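Side-chain contacts in reticulocyte-binding protein 2a (Plasmodium vivax, PDB 4Z8N), which probably binds a receptor on reticulocytes or other red blood cells through this helical erythrocyte-binding domain, helping the parasite to invade: residues 193-196 with 200-203; 29-34 with 131-136; 233-238 with 254-259; 15-20 with 218-223. One frame throughout, in Å; residues are numbered along the deposited sequence.

Contact 1. Residues 193-196 with 200-203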
loop_
_atom_site.group_PDB
_atom_site.type_symbol
_atom_site.label_atom_id
_atom_site.label_comp_id
_atom_site.label_asym_id
_atom_site.label_seq_id
_atom_site.Cartn_x
_atom_site.Cartn_y
_atom_site.Cartn_z
ATOM N N GLN A 193 13.731 -31.655 -11.592
ATOM C CA GLN A 193 13.631 -33.016 -12.110
ATOM C C GLN A 193 14.987 -33.522 -12.592
ATOM O O GLN A 193 15.226 -34.727 -12.644
ATOM C CB GLN A 193 12.617 -33.091 -13.256
ATOM C CG GLN A 193 11.160 -33.058 -12.827
ATOM C CD GLN A 193 10.209 -33.230 -14.002
ATOM O OE1 GLN A 193 10.574 -32.979 -15.150
ATOM N NE2 GLN A 193 8.988 -33.668 -13.718
ATOM N N GLU A 194 15.872 -32.594 -12.941
ATOM C CA GLU A 194 17.137 -32.939 -13.581
ATOM C C GLU A 194 18.349 -32.731 -12.675
ATOM O O GLU A 194 19.379 -33.383 -12.845
ATOM C CB GLU A 194 17.310 -32.119 -14.864
ATOM C CG GLU A 194 16.208 -32.334 -15.893
ATOM C CD GLU A 194 16.210 -33.741 -16.466
ATOM O OE1 GLU A 194 17.297 -34.351 -16.547
ATOM O OE2 GLU A 194 15.124 -34.236 -16.834
ATOM N N ILE A 195 18.226 -31.817 -11.718
ATOM C CA ILE A 195 19.348 -31.451 -10.862
ATOM C C ILE A 195 19.033 -31.713 -9.393
ATOM O O ILE A 195 17.932 -31.424 -8.924
ATOM C CB ILE A 195 19.725 -29.957 -11.042
ATOM C CG1 ILE A 195 19.881 -29.615 -12.525
ATOM C CG2 ILE A 195 20.998 -29.620 -10.277
ATOM C CD1 ILE A 195 20.977 -30.390 -13.219
ATOM N N ASP A 196 20.002 -32.268 -8.670
ATOM C CA ASP A 196 19.861 -32.461 -7.233
ATOM C C ASP A 196 19.710 -31.111 -6.534
ATOM O O ASP A 196 20.383 -30.142 -6.886
ATOM C CB ASP A 196 21.057 -33.231 -6.673
ATOM C CG ASP A 196 21.136 -34.650 -7.205
ATOM O OD1 ASP A 196 20.168 -35.414 -7.008
ATOM O OD2 ASP A 196 22.161 -34.999 -7.827
ATOM N N THR A 200 21.203 -22.784 -3.940
ATOM C CA THR A 200 21.010 -21.859 -5.055
ATOM C C THR A 200 19.628 -22.055 -5.675
ATOM O O THR A 200 18.920 -21.088 -5.955
ATOM C CB THR A 200 22.093 -22.033 -6.138
ATOM O OG1 THR A 200 23.375 -21.720 -5.584
ATOM C CG2 THR A 200 21.820 -21.114 -7.327
ATOM N N ILE A 201 19.248 -23.312 -5.878
ATOM C CA ILE A 201 17.917 -23.637 -6.379
ATOM C C ILE A 201 16.848 -23.165 -5.398
ATOM O O ILE A 201 15.847 -22.566 -5.794
ATOM C CB ILE A 201 17.763 -25.154 -6.629
ATOM C CG1 ILE A 201 18.602 -25.578 -7.836
ATOM C CG2 ILE A 201 16.298 -25.527 -6.839
ATOM C CD1 ILE A 201 18.529 -27.063 -8.149
ATOM N N SER A 202 17.075 -23.429 -4.115
ATOM C CA SER A 202 16.140 -23.025 -3.074
ATOM C C SER A 202 15.982 -21.508 -3.028
ATOM O O SER A 202 14.879 -20.999 -2.833
ATOM C CB SER A 202 16.598 -23.552 -1.713
ATOM O OG SER A 202 16.684 -24.965 -1.718
ATOM N N ALA A 203 17.084 -20.790 -3.223
ATOM C CA ALA A 203 17.066 -19.328 -3.197
ATOM C C ALA A 203 16.275 -18.729 -4.367
ATOM O O ALA A 203 15.555 -17.747 -4.204
ATOM C CB ALA A 203 18.495 -18.785 -3.192
#

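Contact 2. Residues 29-34 with 131-136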
loop_
_atom_site.group_PDB
_atom_site.type_symbol
_atom_site.label_atom_id
_atom_site.label_comp_id
_atom_site.label_asym_id
_atom_site.label_seq_id
_atom_site.Cartn_x
_atom_site.Cartn_y
_atom_site.Cartn_z
ATOM N N ASN A 29 -5.402 9.383 5.801
ATOM C CA ASN A 29 -5.111 10.176 4.621
ATOM C C ASN A 29 -6.317 11.033 4.256
ATOM O O ASN A 29 -6.184 12.201 3.896
ATOM C CB ASN A 29 -4.729 9.268 3.453
ATOM C CG ASN A 29 -3.882 9.976 2.419
ATOM O OD1 ASN A 29 -4.322 10.940 1.794
ATOM N ND2 ASN A 29 -2.663 9.493 2.223
ATOM N N TYR A 30 -7.497 10.434 4.366
ATOM C CA TYR A 30 -8.749 11.118 4.074
ATOM C C TYR A 30 -8.984 12.299 5.018
ATOM O O TYR A 30 -9.387 13.380 4.584
ATOM C CB TYR A 30 -9.914 10.125 4.154
ATOM C CG TYR A 30 -11.285 10.762 4.110
ATOM C CD1 TYR A 30 -11.838 11.181 2.908
ATOM C CD2 TYR A 30 -12.031 10.931 5.270
ATOM C CE1 TYR A 30 -13.088 11.760 2.861
ATOM C CE2 TYR A 30 -13.287 11.510 5.233
ATOM C CZ TYR A 30 -13.808 11.922 4.026
ATOM O OH TYR A 30 -15.054 12.497 3.979
ATOM N N PHE A 31 -8.723 12.095 6.306
ATOM C CA PHE A 31 -8.931 13.145 7.298
ATOM C C PHE A 31 -7.998 14.328 7.056
ATOM O O PHE A 31 -8.354 15.477 7.329
ATOM C CB PHE A 31 -8.734 12.593 8.713
ATOM C CG PHE A 31 -9.740 11.547 9.100
ATOM C CD1 PHE A 31 -11.037 11.598 8.614
ATOM C CD2 PHE A 31 -9.385 10.504 9.942
ATOM C CE1 PHE A 31 -11.968 10.634 8.967
ATOM C CE2 PHE A 31 -10.310 9.535 10.298
ATOM C CZ PHE A 31 -11.603 9.601 9.810
ATOM N N ALA A 32 -6.806 14.044 6.540
ATOM C CA ALA A 32 -5.850 15.092 6.204
ATOM C C ALA A 32 -6.330 15.893 4.998
ATOM O O ALA A 32 -6.129 17.104 4.929
ATOM C CB ALA A 32 -4.473 14.495 5.932
ATOM N N GLU A 33 -6.973 15.210 4.054
ATOM C CA GLU A 33 -7.502 15.860 2.856
ATOM C C GLU A 33 -8.648 16.809 3.184
ATOM O O GLU A 33 -8.708 17.921 2.658
ATOM C CB GLU A 33 -7.971 14.818 1.837
ATOM C CG GLU A 33 -6.835 14.060 1.179
ATOM C CD GLU A 33 -5.875 14.981 0.451
ATOM O OE1 GLU A 33 -6.346 15.943 -0.192
ATOM O OE2 GLU A 33 -4.651 14.749 0.533
ATOM N N ILE A 34 -9.554 16.363 4.049
ATOM C CA ILE A 34 -10.679 17.186 4.480
ATOM C C ILE A 34 -10.183 18.464 5.152
ATOM O O ILE A 34 -10.777 19.533 4.996
ATOM C CB ILE A 34 -11.603 16.414 5.447
ATOM C CG1 ILE A 34 -12.299 15.268 4.714
ATOM C CG2 ILE A 34 -12.656 17.334 6.052
ATOM C CD1 ILE A 34 -13.210 15.730 3.598
ATOM N N GLU A 131 -18.040 10.198 11.419
ATOM C CA GLU A 131 -19.418 10.598 11.668
ATOM C C GLU A 131 -19.448 12.001 12.267
ATOM O O GLU A 131 -20.370 12.777 12.017
ATOM C CB GLU A 131 -20.126 9.601 12.593
ATOM C CG GLU A 131 -21.572 9.972 12.911
ATOM C CD GLU A 131 -22.408 8.789 13.376
ATOM O OE1 GLU A 131 -22.432 8.521 14.595
ATOM O OE2 GLU A 131 -23.045 8.130 12.525
ATOM N N LYS A 132 -18.421 12.323 13.045
ATOM C CA LYS A 132 -18.324 13.627 13.686
ATOM C C LYS A 132 -18.109 14.727 12.650
ATOM O O LYS A 132 -18.556 15.857 12.836
ATOM C CB LYS A 132 -17.192 13.634 14.717
ATOM C CG LYS A 132 -17.207 14.832 15.652
ATOM C CD LYS A 132 -16.337 14.589 16.876
ATOM C CE LYS A 132 -16.550 15.673 17.922
ATOM N NZ LYS A 132 -15.904 15.331 19.219
ATOM N N ILE A 133 -17.431 14.384 11.558
ATOM C CA ILE A 133 -17.181 15.332 10.477
ATOM C C ILE A 133 -18.490 15.839 9.870
ATOM O O ILE A 133 -18.619 17.023 9.557
ATOM C CB ILE A 133 -16.309 14.704 9.366
ATOM C CG1 ILE A 133 -14.958 14.261 9.933
ATOM C CG2 ILE A 133 -16.092 15.689 8.225
ATOM C CD1 ILE A 133 -13.990 13.748 8.885
ATOM N N TYR A 134 -19.460 14.940 9.722
ATOM C CA TYR A 134 -20.760 15.288 9.150
ATOM C C TYR A 134 -21.450 16.417 9.912
ATOM O O TYR A 134 -22.051 17.305 9.307
ATOM C CB TYR A 134 -21.676 14.063 9.115
ATOM C CG TYR A 134 -21.458 13.152 7.927
ATOM C CD1 TYR A 134 -20.474 12.171 7.949
ATOM C CD2 TYR A 134 -22.242 13.270 6.785
ATOM C CE1 TYR A 134 -20.274 11.335 6.866
ATOM C CE2 TYR A 134 -22.050 12.438 5.698
ATOM C CZ TYR A 134 -21.065 11.472 5.745
ATOM O OH TYR A 134 -20.866 10.642 4.666
ATOM N N SER A 135 -21.365 16.380 11.238
ATOM C CA SER A 135 -22.008 17.396 12.064
ATOM C C SER A 135 -21.189 18.684 12.101
ATOM O O SER A 135 -21.736 19.767 12.295
ATOM C CB SER A 135 -22.233 16.873 13.485
ATOM O OG SER A 135 -21.003 16.687 14.163
ATOM N N ILE A 136 -19.880 18.559 11.916
ATOM C CA ILE A 136 -19.000 19.723 11.895
ATOM C C ILE A 136 -19.301 20.594 10.679
ATOM O O ILE A 136 -19.243 21.823 10.748
ATOM C CB ILE A 136 -17.514 19.306 11.892
ATOM C CG1 ILE A 136 -17.149 18.653 13.226
ATOM C CG2 ILE A 136 -16.606 20.501 11.644
ATOM C CD1 ILE A 136 -15.690 18.278 13.336
#

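Contact 3. Residues 233-238 with 254-259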
loop_
_atom_site.group_PDB
_atom_site.type_symbol
_atom_site.label_atom_id
_atom_site.label_comp_id
_atom_site.label_asym_id
_atom_site.label_seq_id
_atom_site.Cartn_x
_atom_site.Cartn_y
_atom_site.Cartn_z
ATOM N N LEU A 233 -11.973 11.519 -12.271
ATOM C CA LEU A 233 -12.207 11.962 -13.639
ATOM C C LEU A 233 -13.687 11.885 -14.004
ATOM O O LEU A 233 -14.182 12.696 -14.790
ATOM C CB LEU A 233 -11.376 11.131 -14.619
ATOM C CG LEU A 233 -9.859 11.292 -14.508
ATOM C CD1 LEU A 233 -9.151 10.491 -15.591
ATOM C CD2 LEU A 233 -9.475 12.764 -14.585
ATOM N N LYS A 234 -14.393 10.915 -13.430
ATOM C CA LYS A 234 -15.820 10.771 -13.701
ATOM C C LYS A 234 -16.615 11.931 -13.104
ATOM O O LYS A 234 -17.568 12.416 -13.713
ATOM C CB LYS A 234 -16.349 9.436 -13.170
ATOM C CG LYS A 234 -17.869 9.386 -13.083
ATOM C CD LYS A 234 -18.411 7.975 -13.198
ATOM C CE LYS A 234 -19.752 7.976 -13.921
ATOM N NZ LYS A 234 -20.007 9.265 -14.633
ATOM N N LEU A 235 -16.212 12.382 -11.919
ATOM C CA LEU A 235 -16.880 13.498 -11.255
ATOM C C LEU A 235 -16.840 14.762 -12.110
ATOM O O LEU A 235 -17.763 15.577 -12.073
ATOM C CB LEU A 235 -16.243 13.767 -9.891
ATOM C CG LEU A 235 -16.457 12.681 -8.837
ATOM C CD1 LEU A 235 -15.795 13.070 -7.523
ATOM C CD2 LEU A 235 -17.946 12.413 -8.638
ATOM N N GLN A 236 -15.770 14.912 -12.884
ATOM C CA GLN A 236 -15.614 16.069 -13.759
ATOM C C GLN A 236 -16.606 16.026 -14.920
ATOM O O GLN A 236 -17.150 17.057 -15.321
ATOM C CB GLN A 236 -14.182 16.144 -14.296
ATOM C CG GLN A 236 -13.896 17.393 -15.119
ATOM C CD GLN A 236 -12.482 17.422 -15.663
ATOM O OE1 GLN A 236 -11.718 16.475 -15.488
ATOM N NE2 GLN A 236 -12.126 18.516 -16.326
ATOM N N ASN A 237 -16.838 14.832 -15.456
ATOM C CA ASN A 237 -17.751 14.661 -16.582
ATOM C C ASN A 237 -19.208 14.897 -16.206
ATOM O O ASN A 237 -19.987 15.411 -17.008
ATOM C CB ASN A 237 -17.598 13.264 -17.185
ATOM C CG ASN A 237 -16.425 13.165 -18.137
ATOM O OD1 ASN A 237 -16.007 14.161 -18.729
ATOM N ND2 ASN A 237 -15.887 11.961 -18.295
ATOM N N ASN A 238 -19.575 14.518 -14.986
ATOM C CA ASN A 238 -20.948 14.684 -14.524
ATOM C C ASN A 238 -21.280 16.150 -14.269
ATOM O O ASN A 238 -20.453 16.907 -13.763
ATOM C CB ASN A 238 -21.190 13.861 -13.259
ATOM C CG ASN A 238 -21.092 12.366 -13.509
ATOM O OD1 ASN A 238 -21.011 11.920 -14.654
ATOM N ND2 ASN A 238 -21.102 11.586 -12.434
ATOM N N PHE A 254 -17.184 14.790 0.457
ATOM C CA PHE A 254 -16.645 13.565 1.034
ATOM C C PHE A 254 -16.274 12.539 -0.032
ATOM O O PHE A 254 -15.255 11.862 0.083
ATOM C CB PHE A 254 -17.646 12.959 2.022
ATOM C CG PHE A 254 -17.900 13.814 3.237
ATOM C CD1 PHE A 254 -17.051 14.862 3.560
ATOM C CD2 PHE A 254 -18.989 13.567 4.055
ATOM C CE1 PHE A 254 -17.285 15.648 4.675
ATOM C CE2 PHE A 254 -19.229 14.349 5.173
ATOM C CZ PHE A 254 -18.375 15.391 5.483
ATOM N N ASP A 255 -17.103 12.421 -1.064
ATOM C CA ASP A 255 -16.822 11.503 -2.163
ATOM C C ASP A 255 -15.541 11.895 -2.892
ATOM O O ASP A 255 -14.722 11.041 -3.224
ATOM C CB ASP A 255 -17.994 11.462 -3.146
ATOM C CG ASP A 255 -19.173 10.664 -2.616
ATOM O OD1 ASP A 255 -19.140 10.258 -1.435
ATOM O OD2 ASP A 255 -20.139 10.451 -3.379
ATOM N N SER A 256 -15.376 13.192 -3.132
ATOM C CA SER A 256 -14.198 13.714 -3.817
ATOM C C SER A 256 -12.925 13.433 -3.037
ATOM O O SER A 256 -11.947 12.927 -3.586
ATOM C CB SER A 256 -14.336 15.220 -4.046
ATOM O OG SER A 256 -15.459 15.505 -4.853
ATOM N N ALA A 257 -12.945 13.775 -1.755
ATOM C CA ALA A 257 -11.778 13.616 -0.901
ATOM C C ALA A 257 -11.429 12.143 -0.719
ATOM O O ALA A 257 -10.256 11.782 -0.668
ATOM C CB ALA A 257 -12.015 14.277 0.448
ATOM N N ASN A 258 -12.451 11.299 -0.630
ATOM C CA ASN A 258 -12.239 9.866 -0.454
ATOM C C ASN A 258 -11.631 9.215 -1.696
ATOM O O ASN A 258 -10.777 8.339 -1.591
ATOM C CB ASN A 258 -13.557 9.176 -0.090
ATOM C CG ASN A 258 -13.381 7.698 0.189
ATOM O OD1 ASN A 258 -12.832 7.311 1.222
ATOM N ND2 ASN A 258 -13.850 6.862 -0.729
ATOM N N PHE A 259 -12.074 9.647 -2.872
ATOM C CA PHE A 259 -11.513 9.146 -4.124
ATOM C C PHE A 259 -10.040 9.521 -4.265
ATOM O O PHE A 259 -9.217 8.701 -4.681
ATOM C CB PHE A 259 -12.308 9.682 -5.319
ATOM C CG PHE A 259 -13.628 8.995 -5.527
ATOM C CD1 PHE A 259 -13.771 7.644 -5.255
ATOM C CD2 PHE A 259 -14.726 9.699 -5.992
ATOM C CE1 PHE A 259 -14.984 7.008 -5.445
ATOM C CE2 PHE A 259 -15.942 9.069 -6.182
ATOM C CZ PHE A 259 -16.071 7.724 -5.910
#

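Contact 4. Residues 15-20 with 218-223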
loop_
_atom_site.group_PDB
_atom_site.type_symbol
_atom_site.label_atom_id
_atom_site.label_comp_id
_atom_site.label_asym_id
_atom_site.label_seq_id
_atom_site.Cartn_x
_atom_site.Cartn_y
_atom_site.Cartn_z
ATOM N N GLY A 15 -10.747 -5.865 1.277
ATOM C CA GLY A 15 -9.980 -5.154 0.271
ATOM C C GLY A 15 -9.264 -3.955 0.856
ATOM O O GLY A 15 -8.595 -3.205 0.147
ATOM N N GLN A 16 -9.420 -3.768 2.161
ATOM C CA GLN A 16 -8.680 -2.738 2.871
ATOM C C GLN A 16 -7.188 -3.074 2.825
ATOM O O GLN A 16 -6.799 -4.243 2.803
ATOM C CB GLN A 16 -9.177 -2.611 4.316
ATOM C CG GLN A 16 -8.363 -3.429 5.313
ATOM C CD GLN A 16 -8.761 -3.213 6.768
ATOM O OE1 GLN A 16 -9.395 -2.215 7.126
ATOM N NE2 GLN A 16 -8.370 -4.152 7.619
ATOM N N ILE A 17 -6.354 -2.047 2.767
ATOM C CA ILE A 17 -4.917 -2.255 2.786
ATOM C C ILE A 17 -4.339 -1.574 4.012
ATOM O O ILE A 17 -4.390 -0.349 4.135
ATOM C CB ILE A 17 -4.235 -1.717 1.508
ATOM C CG1 ILE A 17 -4.750 -2.456 0.268
ATOM C CG2 ILE A 17 -2.723 -1.855 1.614
ATOM C CD1 ILE A 17 -4.135 -1.971 -1.038
ATOM N N ILE A 18 -3.817 -2.372 4.934
ATOM C CA ILE A 18 -3.133 -1.829 6.096
ATOM C C ILE A 18 -1.652 -1.708 5.780
ATOM O O ILE A 18 -0.990 -2.703 5.485
ATOM C CB ILE A 18 -3.342 -2.702 7.338
ATOM C CG1 ILE A 18 -4.822 -2.711 7.724
ATOM C CG2 ILE A 18 -2.491 -2.193 8.492
ATOM C CD1 ILE A 18 -5.128 -3.554 8.934
ATOM N N SER A 19 -1.138 -0.484 5.827
ATOM C CA SER A 19 0.237 -0.228 5.430
ATOM C C SER A 19 1.176 -0.187 6.630
ATOM O O SER A 19 0.785 0.217 7.725
ATOM C CB SER A 19 0.325 1.082 4.645
ATOM O OG SER A 19 1.646 1.326 4.203
ATOM N N THR A 20 2.415 -0.616 6.417
ATOM C CA THR A 20 3.421 -0.600 7.471
ATOM C C THR A 20 4.106 0.759 7.560
ATOM O O THR A 20 4.936 0.987 8.440
ATOM C CB THR A 20 4.486 -1.687 7.249
ATOM O OG1 THR A 20 4.976 -1.606 5.905
ATOM C CG2 THR A 20 3.899 -3.069 7.489
ATOM N N GLY A 218 1.422 -5.070 -5.205
ATOM C CA GLY A 218 1.447 -4.002 -6.187
ATOM C C GLY A 218 0.176 -3.926 -7.012
ATOM O O GLY A 218 -0.284 -2.840 -7.360
ATOM N N GLU A 219 -0.393 -5.086 -7.327
ATOM C CA GLU A 219 -1.651 -5.146 -8.065
ATOM C C GLU A 219 -2.810 -4.638 -7.213
ATOM O O GLU A 219 -3.747 -4.025 -7.725
ATOM C CB GLU A 219 -1.938 -6.573 -8.534
ATOM C CG GLU A 219 -1.032 -7.072 -9.643
ATOM C CD GLU A 219 -1.240 -8.546 -9.935
ATOM O OE1 GLU A 219 -1.820 -9.247 -9.078
ATOM O OE2 GLU A 219 -0.824 -9.004 -11.017
ATOM N N ALA A 220 -2.742 -4.898 -5.911
ATOM C CA ALA A 220 -3.755 -4.412 -4.980
ATOM C C ALA A 220 -3.753 -2.882 -4.920
ATOM O O ALA A 220 -4.809 -2.247 -4.957
ATOM C CB ALA A 220 -3.531 -5.003 -3.595
ATOM N N HIS A 221 -2.564 -2.296 -4.831
ATOM C CA HIS A 221 -2.429 -0.843 -4.848
ATOM C C HIS A 221 -2.820 -0.265 -6.204
ATOM O O HIS A 221 -3.425 0.803 -6.278
ATOM C CB HIS A 221 -1.000 -0.425 -4.496
ATOM C CG HIS A 221 -0.690 -0.503 -3.034
ATOM N ND1 HIS A 221 -1.410 0.192 -2.085
ATOM C CD2 HIS A 221 0.268 -1.179 -2.359
ATOM C CE1 HIS A 221 -0.913 -0.062 -0.888
ATOM N NE2 HIS A 221 0.105 -0.894 -1.025
ATOM N N THR A 222 -2.464 -0.975 -7.271
ATOM C CA THR A 222 -2.808 -0.561 -8.628
ATOM C C THR A 222 -4.322 -0.460 -8.818
ATOM O O THR A 222 -4.818 0.464 -9.466
ATOM C CB THR A 222 -2.222 -1.540 -9.670
ATOM O OG1 THR A 222 -0.826 -1.275 -9.838
ATOM C CG2 THR A 222 -2.918 -1.389 -11.007
ATOM N N GLY A 223 -5.051 -1.414 -8.247
ATOM C CA GLY A 223 -6.502 -1.386 -8.288
ATOM C C GLY A 223 -7.073 -0.141 -7.630
ATOM O O GLY A 223 -8.033 0.445 -8.129
#

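Contact 1. Residues 193-196 with 200-203
I201 carries this small contact, its CD1 methyl reaching from the first turn of helix 199-237 toward I195 and D196, where the chain has just left helix 168-194. With chi2 at 179° the side chain is stretched out, which puts CD1 at the far end of an extended arm. The methyl finds two partners there. CG2 of I195 lies 4.1 Å from I201 CD1, the two side chains meeting at a slant, and the carbonyl O of D196 is 3.8 Å from I201 CD1. I195 offers its short branch: CG2 stands anti to the backbone N and faces I201, while the longer CG1-CD1 branch leads away. D196 contributes backbone alone, since its CB points away from the helix; its carboxylate makes at most a long, weak ion pair with K298.

Together the segments close the tight turn of a helical hairpin. M188, V191 and K192 of helix 168-194 and L291 of helix 246-297 also pack on I201. N198 OD1 accepts a hydrogen bond from I201 N, and N198 O bonds to S202 OG. The methyl contact is dispersive and has no preferred direction, whereas these N198 bonds at the start of helix 199-237 are directional.

Contact 2. Residues 29-34 with 131-136
I133 projects from helix 119-136 toward Y30, F31 and I34, inside the elongated alpha-helical bundle that forms this erythrocyte-binding domain. The short helical segments run almost parallel, 11° apart, but their axes come no closer than 12.5 Å, so it takes long side chains to bridge the space between them. I133 does so with CG1 anti to its carbonyl carbon and chi2 near -175°, which sends CD1 straight out toward the partner helix.

That methyl comes obliquely against the CD1-CE1 bond of F31, with CD1 and CE1 of F31 each 3.7 Å from I133 CD1. It meets the Y30 ring in the same slanting way at a longer range, with Y30 CE2 4.3 Å from I133 CD1. The two rings are themselves set at an angle, F31 CE1 coming in at the edge of the Y30 ring in its plane. I34 CG1 lies over one face of Y30, 3.7 Å above the plane and displaced toward the rim. The other branch of I133 touches I34 more loosely, through their CG2 methyls. Y48 of helix 42-69 and F254 of helix 246-297 also pack on I133, and F129 meets F31 edge-to-face. On the outer side of helix 119-136, S135 OG donates to K132 O at 2.9 Å, tilted 26° from the carbonyl plane, and the same oxygen also accepts I136 N.

Contact 3. Residues 233-238 with 254-259
L235 pushes a single methyl, CD1, between S256 and F259 of the neighbouring helix. Its CG lies anti to the carbonyl carbon, and chi2 of -179° continues the line of the side chain, so that CD1 is carried outward to the other helix. There it sits 3.6 Å from S256 OG and 3.9 Å from F259 CD2.

The F259 ring, turned by chi2 of -35°, presents its edge to the leucine: L235 CD1 lies near the ring plane, next to CD2, and not over a face. S256 keeps OG anti to its carbonyl carbon, a conformation that lets the hydroxyl bond back to L252 O one turn earlier in its own helix. With its polar partner found there, OG meets L235 CD1 by van der Waals contact alone.

Helix 199-237 is here at its C-terminal end, and helix 246-297 returns in the opposite direction, so the contact lies near the connection of an antiparallel helical hairpin within the bundle. Helix 149-162 completes the packing: Y151 touches both L235 and S256, and L155 also packs on L235. Next to these, N231 and V232 rest against F259.

N238 is the first residue to leave helical backbone angles. K234, one turn before it, bends its exposed side chain forward along the helix, and K234 NZ reaches N238 OD1 at 2.8 Å in a weak hydrogen bond. In this pose the rotation about K234 CD-CE is close to eclipsed (chi4 15°).

Contact 4. Residues 15-20 with 218-223
The short, weakly bonded strand 17-19 passes beside helix 199-237, with CA of I17 and CA of A220 8.1 Å apart. I17 points at the helix and uses both of its branches. Its CD1 lies over one face of the H221 imidazole in a CH-pi contact, 4.0 Å from the ring centroid and 30° off the ring normal. The shorter branch reaches the far part of the same ring, I17 CG2 being 3.6 Å from H221 CE1. A220 adds its methyl from the preceding position, its CB 4.0 Å from I17 CD1.

The imidazole is held in this pose from both sides: NE2 bonds to D9 OD2 and ND1 to S266 OG, which should fix its rotation under the isoleucine. D9 is a shared partner, since its OD1 also bonds to S19 OG and to T20 N. In the helix, T222 OG1 and T222 N grip G218 O from opposite faces of the carbonyl plane, the hydroxyl at 3.0 Å.

Strands 9-11 and 17-19 pair antiparallel, linked by backbone bonds between I18 and F10. The arrangement is thus a small two-stranded beta hairpin packed through I17 onto a long helix of an otherwise alpha-helical bundle, and tied to it by the D9-H221 and G15-K224 hydrogen bonds.

Overall arrangement
Helix 199-237 threads through three of the contacts: contact 1 at its start, contact 4 part-way along and contact 3 at its end. The centre of contact 4 is about 4 Å from the centre of the chain, whereas contacts 1 and 3 are on opposite sides of it, with centres 52 Å apart. Contacts 2 and 3, whose centres are 16 Å apart, touch directly through F254, whose CZ is 3.6 Å from I133 CG2 and whose ring also meets Y134 edge-to-face. Contact 4 stays about 9 Å from each of them at the nearest atoms. All four lie away from the disulfides and from E120, a calcium ligand of this protein, although no calcium is bound to it here.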